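Local coordinates for major capsid protein P2 (Pseudoalteromonas phage pm2, PDB 2VVF) that builds the capsid shell of the virion as a homotrimer in which each subunit folds as a double jelly roll, at residues Pro41-Asn46 against Glu122-Pro127; Ser57-Leu62 against Ile66-Arg71; Pro88-Val93 against Val99-Phe104; Arg195-Lys200 against Lys245-Met250. One frame throughout, in Å; residues are numbered along the deposited sequence.

Contact 1. Residues Pro41-Asn46 against Glu122-Pro127; sequences PSQIKN and EAAAGP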
loop_
_atom_site.group_PDB
_atom_site.type_symbol
_atom_site.label_atom_id
_atom_site.label_comp_id
_atom_site.label_asym_id
_atom_site.label_seq_id
_atom_site.Cartn_x
_atom_site.Cartn_y
_atom_site.Cartn_z
ATOM N N PRO A 41 -14.719 11.731 22.599
ATOM C CA PRO A 41 -13.260 11.705 22.627
ATOM C C PRO A 41 -12.719 13.003 23.216
ATOM O O PRO A 41 -11.683 13.012 23.883
ATOM C CB PRO A 41 -12.888 11.595 21.147
ATOM C CG PRO A 41 -14.044 10.901 20.528
ATOM C CD PRO A 41 -15.253 11.403 21.266
ATOM N N SER A 42 -13.436 14.095 22.975
ATOM C CA SER A 42 -13.041 15.403 23.483
ATOM C C SER A 42 -13.312 15.511 24.982
ATOM O O SER A 42 -12.801 16.408 25.652
ATOM C CB SER A 42 -13.772 16.516 22.728
ATOM O OG SER A 42 -14.175 16.077 21.442
ATOM N N GLN A 43 -14.112 14.584 25.501
ATOM C CA GLN A 43 -14.439 14.567 26.922
ATOM C C GLN A 43 -13.424 13.743 27.713
ATOM O O GLN A 43 -13.483 13.682 28.942
ATOM C CB GLN A 43 -15.864 14.058 27.152
ATOM C CG GLN A 43 -16.892 15.172 27.307
ATOM C CD GLN A 43 -18.312 14.704 27.055
ATOM O OE1 GLN A 43 -18.557 13.522 26.811
ATOM N NE2 GLN A 43 -19.259 15.634 27.115
ATOM N N ILE A 44 -12.491 13.120 27.001
ATOM C CA ILE A 44 -11.423 12.348 27.631
ATOM C C ILE A 44 -10.177 13.222 27.554
ATOM O O ILE A 44 -9.443 13.192 26.565
ATOM C CB ILE A 44 -11.206 10.995 26.929
ATOM C CG1 ILE A 44 -12.480 10.150 26.991
ATOM C CG2 ILE A 44 -10.036 10.253 27.555
ATOM C CD1 ILE A 44 -12.766 9.574 28.359
ATOM N N LYS A 45 -9.980 14.045 28.580
ATOM C CA LYS A 45 -8.886 15.008 28.597
ATOM C C LYS A 45 -7.577 14.548 29.228
ATOM O O LYS A 45 -7.521 13.536 29.923
ATOM C CB LYS A 45 -9.346 16.317 29.241
ATOM C CG LYS A 45 -10.765 16.724 28.873
ATOM C CD LYS A 45 -11.331 17.725 29.869
ATOM C CE LYS A 45 -11.508 17.094 31.241
ATOM N NZ LYS A 45 -11.835 18.106 32.287
ATOM N N ASN A 46 -6.530 15.327 28.977
ATOM C CA ASN A 46 -5.200 15.073 29.516
ATOM C C ASN A 46 -4.764 13.616 29.452
ATOM O O ASN A 46 -4.507 12.987 30.476
ATOM C CB ASN A 46 -5.081 15.621 30.938
ATOM C CG ASN A 46 -5.624 17.034 31.062
ATOM O OD1 ASN A 46 -5.311 17.905 30.248
ATOM N ND2 ASN A 46 -6.464 17.263 32.068
ATOM N N GLU A 122 -16.580 16.121 33.383
ATOM C CA GLU A 122 -17.737 16.085 34.269
ATOM C C GLU A 122 -19.052 15.975 33.501
ATOM O O GLU A 122 -20.037 15.447 34.017
ATOM C CB GLU A 122 -17.759 17.335 35.147
ATOM C CG GLU A 122 -18.221 17.089 36.569
ATOM C CD GLU A 122 -18.192 18.350 37.409
ATOM O OE1 GLU A 122 -17.127 19.000 37.469
ATOM O OE2 GLU A 122 -19.237 18.695 38.001
ATOM N N ALA A 123 -19.062 16.489 32.274
ATOM C CA ALA A 123 -20.258 16.472 31.439
ATOM C C ALA A 123 -20.530 15.114 30.795
ATOM O O ALA A 123 -21.572 14.918 30.167
ATOM C CB ALA A 123 -20.175 17.558 30.376
ATOM N N ALA A 124 -19.593 14.184 30.947
ATOM C CA ALA A 124 -19.736 12.850 30.369
ATOM C C ALA A 124 -21.083 12.224 30.721
ATOM O O ALA A 124 -21.420 12.073 31.894
ATOM C CB ALA A 124 -18.591 11.947 30.813
ATOM N N ALA A 125 -21.845 11.861 29.694
ATOM C CA ALA A 125 -23.164 11.259 29.876
ATOM C C ALA A 125 -23.142 10.039 30.798
ATOM O O ALA A 125 -23.725 10.057 31.881
ATOM C CB ALA A 125 -23.770 10.897 28.525
ATOM N N GLY A 126 -22.483 8.975 30.352
ATOM C CA GLY A 126 -22.383 7.742 31.127
ATOM C C GLY A 126 -21.173 6.946 30.646
ATOM O O GLY A 126 -21.311 5.859 30.084
ATOM N N PRO A 127 -19.991 7.515 30.862
ATOM C CA PRO A 127 -18.732 6.916 30.428
ATOM C C PRO A 127 -18.608 5.408 30.621
ATOM O O PRO A 127 -18.909 4.871 31.688
ATOM C CB PRO A 127 -17.686 7.651 31.271
ATOM C CG PRO A 127 -18.425 8.124 32.466
ATOM C CD PRO A 127 -19.800 8.454 31.980
#

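Contact 2. Residues Ser57-Leu62 against Ile66-Arg71; sequences STYKTL and ILENTR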
loop_
_atom_site.group_PDB
_atom_site.type_symbol
_atom_site.label_atom_id
_atom_site.label_comp_id
_atom_site.label_asym_id
_atom_site.label_seq_id
_atom_site.Cartn_x
_atom_site.Cartn_y
_atom_site.Cartn_z
ATOM N N SER A 57 4.197 10.415 25.873
ATOM C CA SER A 57 3.366 11.140 24.921
ATOM C C SER A 57 2.193 11.788 25.647
ATOM O O SER A 57 1.737 11.290 26.679
ATOM C CB SER A 57 2.844 10.193 23.836
ATOM O OG SER A 57 3.878 9.818 22.945
ATOM N N THR A 58 1.704 12.897 25.103
ATOM C CA THR A 58 0.586 13.604 25.711
ATOM C C THR A 58 -0.450 14.052 24.683
ATOM O O THR A 58 -0.107 14.512 23.592
ATOM C CB THR A 58 1.070 14.787 26.575
ATOM O OG1 THR A 58 -0.034 15.650 26.869
ATOM C CG2 THR A 58 2.138 15.583 25.845
ATOM N N TYR A 59 -1.722 13.923 25.046
ATOM C CA TYR A 59 -2.822 14.347 24.187
ATOM C C TYR A 59 -3.770 15.216 25.005
ATOM O O TYR A 59 -4.256 14.788 26.051
ATOM C CB TYR A 59 -3.593 13.133 23.660
ATOM C CG TYR A 59 -2.797 12.228 22.747
ATOM C CD1 TYR A 59 -2.884 12.352 21.366
ATOM C CD2 TYR A 59 -1.989 11.222 23.264
ATOM C CE1 TYR A 59 -2.172 11.516 20.528
ATOM C CE2 TYR A 59 -1.273 10.382 22.434
ATOM C CZ TYR A 59 -1.368 10.533 21.067
ATOM O OH TYR A 59 -0.656 9.698 20.240
ATOM N N LYS A 60 -4.034 16.431 24.533
ATOM C CA LYS A 60 -4.953 17.332 25.226
ATOM C C LYS A 60 -6.284 16.620 25.442
ATOM O O LYS A 60 -6.869 16.686 26.520
ATOM C CB LYS A 60 -5.168 18.609 24.414
ATOM C CG LYS A 60 -5.372 19.855 25.257
ATOM C CD LYS A 60 -5.348 21.105 24.395
ATOM C CE LYS A 60 -6.362 22.127 24.877
ATOM N NZ LYS A 60 -7.158 22.688 23.752
ATOM N N THR A 61 -6.743 15.927 24.404
ATOM C CA THR A 61 -7.975 15.146 24.462
ATOM C C THR A 61 -7.824 13.910 23.581
ATOM O O THR A 61 -6.935 13.850 22.732
ATOM C CB THR A 61 -9.215 15.970 24.065
ATOM O OG1 THR A 61 -9.437 15.859 22.654
ATOM C CG2 THR A 61 -9.034 17.430 24.438
ATOM N N LEU A 62 -8.686 12.923 23.796
ATOM C CA LEU A 62 -8.636 11.690 23.020
ATOM C C LEU A 62 -8.897 11.945 21.538
ATOM O O LEU A 62 -8.564 11.120 20.690
ATOM C CB LEU A 62 -9.635 10.668 23.568
ATOM C CG LEU A 62 -9.347 9.202 23.243
ATOM C CD1 LEU A 62 -8.000 8.776 23.808
ATOM C CD2 LEU A 62 -10.461 8.310 23.767
ATOM N N ILE A 66 -7.438 10.503 17.616
ATOM C CA ILE A 66 -8.286 10.149 16.483
ATOM C C ILE A 66 -7.778 10.868 15.236
ATOM O O ILE A 66 -7.759 10.302 14.143
ATOM C CB ILE A 66 -9.758 10.508 16.756
ATOM C CG1 ILE A 66 -10.368 9.540 17.773
ATOM C CG2 ILE A 66 -10.553 10.506 15.461
ATOM C CD1 ILE A 66 -11.758 9.932 18.227
ATOM N N LEU A 67 -7.363 12.119 15.415
ATOM C CA LEU A 67 -6.846 12.931 14.322
ATOM C C LEU A 67 -5.463 12.443 13.897
ATOM O O LEU A 67 -5.109 12.485 12.719
ATOM C CB LEU A 67 -6.793 14.402 14.734
ATOM C CG LEU A 67 -8.155 15.034 15.034
ATOM C CD1 LEU A 67 -8.003 16.477 15.472
ATOM C CD2 LEU A 67 -9.068 14.930 13.825
ATOM N N GLU A 68 -4.689 11.968 14.866
ATOM C CA GLU A 68 -3.358 11.444 14.592
ATOM C C GLU A 68 -3.466 10.240 13.663
ATOM O O GLU A 68 -2.676 10.089 12.731
ATOM C CB GLU A 68 -2.677 11.033 15.898
ATOM C CG GLU A 68 -1.484 10.110 15.721
ATOM C CD GLU A 68 -0.739 9.881 17.020
ATOM O OE1 GLU A 68 -0.497 10.869 17.745
ATOM O OE2 GLU A 68 -0.414 8.713 17.324
ATOM N N ASN A 69 -4.450 9.385 13.926
ATOM C CA ASN A 69 -4.670 8.191 13.117
ATOM C C ASN A 69 -5.282 8.550 11.765
ATOM O O ASN A 69 -4.944 7.952 10.742
ATOM C CB ASN A 69 -5.572 7.199 13.859
ATOM C CG ASN A 69 -4.914 6.633 15.105
ATOM O OD1 ASN A 69 -3.688 6.525 15.181
ATOM N ND2 ASN A 69 -5.728 6.264 16.088
ATOM N N THR A 70 -6.184 9.528 11.771
ATOM C CA THR A 70 -6.842 9.981 10.549
ATOM C C THR A 70 -5.826 10.529 9.550
ATOM O O THR A 70 -5.935 10.296 8.344
ATOM C CB THR A 70 -7.930 11.029 10.853
ATOM O OG1 THR A 70 -8.860 10.499 11.805
ATOM C CG2 THR A 70 -8.674 11.411 9.585
ATOM N N ARG A 71 -4.841 11.264 10.060
ATOM C CA ARG A 71 -3.803 11.860 9.224
ATOM C C ARG A 71 -3.042 10.832 8.390
ATOM O O ARG A 71 -2.697 11.091 7.236
ATOM C CB ARG A 71 -2.820 12.662 10.078
ATOM C CG ARG A 71 -2.186 13.827 9.348
ATOM C CD ARG A 71 -1.106 14.473 10.190
ATOM N NE ARG A 71 0.062 13.609 10.334
ATOM C CZ ARG A 71 0.933 13.362 9.359
ATOM N NH1 ARG A 71 0.770 13.911 8.162
ATOM N NH2 ARG A 71 1.967 12.565 9.583
#

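Contact 3. Residues Pro88-Val93 against Val99-Phe104; sequences PEMKGV and VQQRMF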
loop_
_atom_site.group_PDB
_atom_site.type_symbol
_atom_site.label_atom_id
_atom_site.label_comp_id
_atom_site.label_asym_id
_atom_site.label_seq_id
_atom_site.Cartn_x
_atom_site.Cartn_y
_atom_site.Cartn_z
ATOM N N PRO A 88 2.648 1.712 11.166
ATOM C CA PRO A 88 2.370 0.962 9.940
ATOM C C PRO A 88 2.864 1.609 8.646
ATOM O O PRO A 88 3.013 0.932 7.628
ATOM C CB PRO A 88 0.838 0.872 9.922
ATOM C CG PRO A 88 0.398 1.199 11.323
ATOM C CD PRO A 88 1.415 2.161 11.835
ATOM N N GLU A 89 3.098 2.916 8.681
ATOM C CA GLU A 89 3.533 3.647 7.495
ATOM C C GLU A 89 5.044 3.601 7.276
ATOM O O GLU A 89 5.546 4.053 6.243
ATOM C CB GLU A 89 3.058 5.101 7.565
ATOM C CG GLU A 89 1.555 5.258 7.723
ATOM C CD GLU A 89 1.082 4.985 9.139
ATOM O OE1 GLU A 89 1.911 5.057 10.071
ATOM O OE2 GLU A 89 -0.121 4.700 9.317
ATOM N N MET A 90 5.765 3.058 8.252
ATOM C CA MET A 90 7.219 2.974 8.169
ATOM C C MET A 90 7.706 2.119 7.005
ATOM O O MET A 90 7.127 1.076 6.699
ATOM C CB MET A 90 7.805 2.453 9.483
ATOM C CG MET A 90 7.524 3.338 10.688
ATOM S SD MET A 90 7.765 5.092 10.345
ATOM C CE MET A 90 9.537 5.168 10.152
ATOM N N LYS A 91 8.783 2.571 6.367
ATOM C CA LYS A 91 9.403 1.855 5.258
ATOM C C LYS A 91 10.891 1.696 5.562
ATOM O O LYS A 91 11.544 2.641 6.003
ATOM C CB LYS A 91 9.215 2.622 3.946
ATOM C CG LYS A 91 7.762 2.860 3.562
ATOM C CD LYS A 91 7.191 1.686 2.788
ATOM C CE LYS A 91 8.051 1.349 1.581
ATOM N NZ LYS A 91 7.597 0.098 0.912
ATOM N N GLY A 92 11.417 0.495 5.349
ATOM C CA GLY A 92 12.820 0.219 5.634
ATOM C C GLY A 92 13.749 0.675 4.515
ATOM O O GLY A 92 13.388 0.642 3.337
ATOM N N VAL A 93 14.950 1.100 4.893
ATOM C CA VAL A 93 15.943 1.545 3.924
ATOM C C VAL A 93 17.057 0.507 3.830
ATOM O O VAL A 93 17.486 0.135 2.735
ATOM C CB VAL A 93 16.487 2.945 4.269
ATOM C CG1 VAL A 93 16.639 3.102 5.771
ATOM C CG2 VAL A 93 17.808 3.195 3.557
ATOM N N VAL A 99 10.372 -4.476 10.077
ATOM C CA VAL A 99 11.309 -4.168 11.152
ATOM C C VAL A 99 11.239 -2.691 11.524
ATOM O O VAL A 99 11.286 -2.332 12.701
ATOM C CB VAL A 99 12.750 -4.587 10.786
ATOM C CG1 VAL A 99 13.752 -3.952 11.737
ATOM C CG2 VAL A 99 12.885 -6.100 10.796
ATOM N N GLN A 100 11.124 -1.837 10.511
ATOM C CA GLN A 100 11.052 -0.395 10.718
ATOM C C GLN A 100 9.755 0.032 11.400
ATOM O O GLN A 100 9.725 1.026 12.127
ATOM C CB GLN A 100 11.218 0.343 9.388
ATOM C CG GLN A 100 11.719 1.772 9.525
ATOM C CD GLN A 100 12.871 1.894 10.502
ATOM O OE1 GLN A 100 12.669 1.965 11.715
ATOM N NE2 GLN A 100 14.091 1.919 9.978
ATOM N N GLN A 101 8.684 -0.721 11.160
ATOM C CA GLN A 101 7.387 -0.418 11.760
ATOM C C GLN A 101 7.307 -0.929 13.194
ATOM O O GLN A 101 6.882 -0.207 14.097
ATOM C CB GLN A 101 6.255 -1.030 10.934
ATOM C CG GLN A 101 6.274 -0.654 9.468
ATOM C CD GLN A 101 5.478 -1.619 8.610
ATOM O OE1 GLN A 101 4.848 -2.545 9.118
ATOM N NE2 GLN A 101 5.510 -1.411 7.302
ATOM N N ARG A 102 7.706 -2.181 13.391
ATOM C CA ARG A 102 7.666 -2.811 14.709
ATOM C C ARG A 102 8.656 -2.186 15.686
ATOM O O ARG A 102 8.510 -2.319 16.901
ATOM C CB ARG A 102 7.929 -4.316 14.591
ATOM C CG ARG A 102 6.989 -5.042 13.639
ATOM C CD ARG A 102 7.494 -6.440 13.328
ATOM N NE ARG A 102 6.412 -7.336 12.934
ATOM C CZ ARG A 102 6.597 -8.549 12.423
ATOM N NH1 ARG A 102 5.554 -9.296 12.090
ATOM N NH2 ARG A 102 7.827 -9.009 12.243
ATOM N N MET A 103 9.665 -1.506 15.154
ATOM C CA MET A 103 10.682 -0.874 15.986
ATOM C C MET A 103 10.112 0.208 16.901
ATOM O O MET A 103 10.789 0.679 17.813
ATOM C CB MET A 103 11.805 -0.306 15.114
ATOM C CG MET A 103 12.187 1.129 15.429
ATOM S SD MET A 103 13.559 1.704 14.398
ATOM C CE MET A 103 13.061 3.394 14.083
ATOM N N PHE A 104 8.859 0.585 16.665
ATOM C CA PHE A 104 8.208 1.614 17.471
ATOM C C PHE A 104 7.293 1.029 18.539
ATOM O O PHE A 104 6.719 1.765 19.343
ATOM C CB PHE A 104 7.423 2.577 16.581
ATOM C CG PHE A 104 8.291 3.481 15.755
ATOM C CD1 PHE A 104 8.695 4.710 16.244
ATOM C CD2 PHE A 104 8.705 3.100 14.492
ATOM C CE1 PHE A 104 9.496 5.542 15.488
ATOM C CE2 PHE A 104 9.504 3.929 13.729
ATOM C CZ PHE A 104 9.899 5.152 14.226
#

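Contact 4. Residues Arg195-Lys200 against Lys245-Met250; sequences RDLLKK and KIDSTM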
loop_
_atom_site.group_PDB
_atom_site.type_symbol
_atom_site.label_atom_id
_atom_site.label_comp_id
_atom_site.label_asym_id
_atom_site.label_seq_id
_atom_site.Cartn_x
_atom_site.Cartn_y
_atom_site.Cartn_z
ATOM N N ARG A 195 12.494 23.896 4.331
ATOM C CA ARG A 195 11.136 24.038 3.835
ATOM C C ARG A 195 10.900 25.511 3.529
ATOM O O ARG A 195 10.815 26.339 4.433
ATOM C CB ARG A 195 10.119 23.536 4.864
ATOM C CG ARG A 195 10.258 22.062 5.208
ATOM C CD ARG A 195 9.507 21.190 4.219
ATOM N NE ARG A 195 9.783 19.769 4.419
ATOM C CZ ARG A 195 8.862 18.870 4.752
ATOM N NH1 ARG A 195 7.602 19.242 4.922
ATOM N NH2 ARG A 195 9.201 17.599 4.915
ATOM N N ASP A 196 10.849 25.836 2.245
ATOM C CA ASP A 196 10.629 27.207 1.820
ATOM C C ASP A 196 9.298 27.689 2.379
ATOM O O ASP A 196 8.504 26.893 2.880
ATOM C CB ASP A 196 10.600 27.277 0.292
ATOM C CG ASP A 196 11.529 28.336 -0.261
ATOM O OD1 ASP A 196 11.889 29.264 0.492
ATOM O OD2 ASP A 196 11.890 28.246 -1.455
ATOM N N LEU A 197 9.053 28.990 2.289
ATOM C CA LEU A 197 7.786 29.543 2.743
ATOM C C LEU A 197 6.704 28.953 1.843
ATOM O O LEU A 197 6.344 29.537 0.821
ATOM C CB LEU A 197 7.798 31.070 2.634
ATOM C CG LEU A 197 6.631 31.815 3.286
ATOM C CD1 LEU A 197 6.505 31.441 4.752
ATOM C CD2 LEU A 197 6.793 33.316 3.123
ATOM N N LEU A 198 6.235 27.760 2.203
ATOM C CA LEU A 198 5.228 27.053 1.417
ATOM C C LEU A 198 3.809 27.455 1.792
ATOM O O LEU A 198 3.432 27.415 2.962
ATOM C CB LEU A 198 5.376 25.539 1.591
ATOM C CG LEU A 198 6.576 24.847 0.948
ATOM C CD1 LEU A 198 6.325 23.350 0.807
ATOM C CD2 LEU A 198 6.911 25.472 -0.397
ATOM N N LYS A 199 3.011 27.802 0.788
ATOM C CA LYS A 199 1.621 28.167 1.018
ATOM C C LYS A 199 0.864 26.932 1.492
ATOM O O LYS A 199 1.183 25.814 1.093
ATOM C CB LYS A 199 0.996 28.694 -0.272
ATOM C CG LYS A 199 0.462 30.110 -0.175
ATOM C CD LYS A 199 0.419 30.766 -1.541
ATOM C CE LYS A 199 1.811 30.874 -2.140
ATOM N NZ LYS A 199 1.869 31.856 -3.257
ATOM N N LYS A 200 -0.137 27.137 2.341
ATOM C CA LYS A 200 -0.932 26.034 2.870
ATOM C C LYS A 200 -1.421 25.081 1.780
ATOM O O LYS A 200 -1.292 23.864 1.907
ATOM C CB LYS A 200 -2.120 26.562 3.676
ATOM C CG LYS A 200 -3.134 25.495 4.053
ATOM C CD LYS A 200 -4.043 25.969 5.174
ATOM C CE LYS A 200 -4.942 24.847 5.667
ATOM N NZ LYS A 200 -4.173 23.808 6.403
ATOM N N LYS A 245 9.029 29.884 10.784
ATOM C CA LYS A 245 8.479 31.188 10.422
ATOM C C LYS A 245 7.039 31.024 9.953
ATOM O O LYS A 245 6.786 30.521 8.857
ATOM C CB LYS A 245 9.323 31.850 9.333
ATOM C CG LYS A 245 10.702 32.296 9.798
ATOM C CD LYS A 245 11.371 33.191 8.766
ATOM C CE LYS A 245 12.610 33.863 9.335
ATOM N NZ LYS A 245 13.852 33.418 8.646
ATOM N N ILE A 246 6.098 31.427 10.800
ATOM C CA ILE A 246 4.681 31.277 10.492
ATOM C C ILE A 246 4.009 32.559 10.022
ATOM O O ILE A 246 4.023 33.574 10.720
ATOM C CB ILE A 246 3.915 30.657 11.672
ATOM C CG1 ILE A 246 4.540 29.318 12.068
ATOM C CG2 ILE A 246 2.444 30.491 11.323
ATOM C CD1 ILE A 246 5.247 29.347 13.404
ATOM N N ASP A 247 3.392 32.492 8.846
ATOM C CA ASP A 247 2.667 33.626 8.289
ATOM C C ASP A 247 1.182 33.416 8.553
ATOM O O ASP A 247 0.527 32.626 7.874
ATOM C CB ASP A 247 2.920 33.741 6.783
ATOM C CG ASP A 247 4.165 34.548 6.460
ATOM O OD1 ASP A 247 4.997 34.757 7.370
ATOM O OD2 ASP A 247 4.317 34.965 5.293
ATOM N N SER A 248 0.662 34.108 9.561
ATOM C CA SER A 248 -0.741 33.975 9.937
ATOM C C SER A 248 -1.580 35.162 9.473
ATOM O O SER A 248 -1.050 36.172 9.012
ATOM C CB SER A 248 -0.868 33.798 11.452
ATOM O OG SER A 248 -2.150 33.307 11.809
ATOM N N THR A 249 -2.895 35.025 9.603
ATOM C CA THR A 249 -3.828 36.077 9.218
ATOM C C THR A 249 -4.672 36.438 10.431
ATOM O O THR A 249 -5.489 37.359 10.391
ATOM C CB THR A 249 -4.722 35.630 8.046
ATOM O OG1 THR A 249 -5.458 34.460 8.421
ATOM C CG2 THR A 249 -3.876 35.315 6.823
ATOM N N MET A 250 -4.462 35.695 11.512
ATOM C CA MET A 250 -5.205 35.897 12.746
ATOM C C MET A 250 -4.251 36.024 13.924
ATOM O O MET A 250 -3.113 35.565 13.868
ATOM C CB MET A 250 -6.128 34.703 12.994
ATOM C CG MET A 250 -7.552 34.898 12.528
ATOM S SD MET A 250 -8.446 33.334 12.492
ATOM C CE MET A 250 -8.104 32.791 10.814
#

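Contact 1. Residues Pro41-Asn46 against Glu122-Pro127
The side-chain amide of Gln43 lies against the backbone at Ala123 and Ala124, joining the 3-10 turn before strand 44-51 to the loop after strand 114-120 in the N-terminal jelly roll. Gln43 is the last residue of that turn. The loop it meets carries the chain from strand 114-120, which pairs with 44-51 in the four-stranded sheet, to strand 128-136 in the other sheet of the same jelly roll. Just upstream of the loop's contact residues, Asp121 pairs with the backbone of Gln43 and probably helps to hold the two pieces of chain close.

Ala123 comes first. Its methyl CB sits 3.9 Å from Gln43 NE2. The carbonyl oxygen of Ala123 is also 3.9 Å from Gln43 NE2, too far for a hydrogen bond, so the amide nitrogen only packs here. The backbone N of Ala123 turns back instead to the carboxylate of Asp121.

At Ala124 the flat amide passes over the main chain: Gln43 CD is 4.1 Å from Ala124 N. The methyl of Ala124 is buried against Ala15 and Val39.

The glutamine gets there by running straight out past CG (chi2 160°). What sets the rotation of its amide is probably the bond that Gln43 OE1 accepts from the backbone N of Thr40; that same OE1 rests 3.8 Å from Ala124 CA.

Contact 2. Residues Ser57-Leu62 against Ile66-Arg71
This is a strand-to-helix junction: strand 54-59 ends, the chain turns a corner at Lys60, and helix 63-71 starts almost at once. Tyr59 points at the helix, while Leu62 meets it through its carbonyl oxygen. Thr61 helps to start it, its OG1 capping the backbone N of Asn63. Leu62 O then receives Ile66 N at 3.3 Å, a weak and bent bond of the first helical turn, with Ile66 CG1 lying alongside the same oxygen at 3.8 Å.

Two residues on, Glu68 reaches back to the strand. Glu68 swings CG away from its backbone N (chi1 163°) and keeps the rest of the chain extended, so its carboxylate arrives at the edge of the Tyr59 ring, where Tyr59 OH donates to Glu68 OE1 over 2.8 Å. The hydroxyl comes in on the syn side but 31° out of the carboxylate plane. The ring and carboxylate planes are 42° apart, and Glu68 OE1 also lies 3.3 Å from Tyr59 CE1.

In the double jelly roll this junction sits beside the second domain: Arg147, on strand 143-154, packs on Tyr59 and makes a long, weak ion pair with Glu68 OE1, which probably favours the charged carboxylate. Within the helix, Ile66 O is gripped twice, by Thr70 N at 3.0 Å and by Thr70 OG1 at 2.6 Å, from opposite faces of the carbonyl plane.

Contact 3. Residues Pro88-Val93 against Val99-Phe104
Met90 is wedged between Gln100, Gln101 and Phe104, fastening the loop after strand 80-84 onto helix 97-102 and the turn that follows it. Both pieces form a long connection of the N-terminal jelly roll, next to a bound calcium ion. Ala105, Pro141 and Trp143 make up the calcium site, and the Phe104 side chain lies about 6 Å from the metal.

The polar link is a single hydrogen bond. Gln101 NE2 donates to Met90 O over 3.0 Å, at an N-H...O angle of 164°, and donor and acceptor each lie in the other's plane. The Gln101 chain, extended beyond CG, runs its amide along the loop. Pro88 O is near this nitrogen as well, but the angle is poor and it does not bond.

Packing surrounds this bond. Met90 CB sits 3.5 Å from Gln101 CG, and the aliphatic start of Gln100 fills in alongside, its CG packing on the carbonyl of Lys91, 3.6 Å from Lys91 O. At Gly92 the bare main chain passes close to Gln100 CB.

Charged pairs reach both within the chain and across the trimer. Lys91 NZ pairs with Asp97 of its own chain and with Asp97 of a second subunit, and Arg102 pairs with Asp228 and Glu226 of the third.

Last is the Met-aromatic contact. Bends at chi2 and chi3 curl the chain, bringing Met90 SD 4.9 Å from the centroid of the Phe104 ring, 48° off the ring normal, while Met90 CG touches Phe104 CE2 at 3.7 Å.

Contact 4. Residues Arg195-Lys200 against Lys245-Met250
A leucine at the centre of an inverse gamma turn puts its methyls against a carboxylate oxygen: Leu197 CD2 lies 3.7 Å from Asp247 OD2, with CD1 of the same leucine 4.2 Å from that oxygen. The turn falls in strand 192-199, one of the two outermost strands within this chain of a four-stranded sheet in the C-terminal jelly roll. Strand 242-248 is not its direct neighbour. Strand 182-189 runs between the two, and the side chains of Leu197 and Asp247 span the gap across one face of the sheet, where Leu197 also packs on Glu186 of the middle strand.

The two side chains meet at about a right angle. A chi1 of -170° carries the Leu197 isopropyl end across to strand 242-248. Its CD1 also comes within 4.2 Å of Lys245 O, while the long lysine chain leads off elsewhere and gives its NZ to Gln188.

Strand 192-199 also meets a second subunit: Asp196 OD2 accepts from the backbone N of Asn6 of that subunit, and Arg195 makes a cation-pi contact with its Phe4.

Asp247 OD1 is bonded to Thr158 OG1 on the far neighbour, strand 157-161, and this bond probably sets the turn of the carboxylate. The methyls of Leu197 cannot bond to that carboxylate, which is probably charged; the contact is van der Waals touch, and the strand between the two probably sets their spacing.

Contacts 1 and 2 share one sheet: strands 44-51 and 54-59 are neighbours, and the two contacts meet where Ile44 pairs with Leu62 and Pro41 packs on Ile66. Contact 2 lies near the centre of the chain, and the tyrosine-carboxylate bond there has no equal in contact 1, a thin van der Waals touch at the periphery. Contact 4 resembles contact 1 in lacking polar links across it, and it too is peripheral, on the second jelly roll. Contact 3 buries the most area and mixes sulfur-aromatic and apolar packing with an amide-to-carbonyl hydrogen bond. Both contacts 3 and 4 touch a second subunit, whereas no other chain touches contacts 1 and 2.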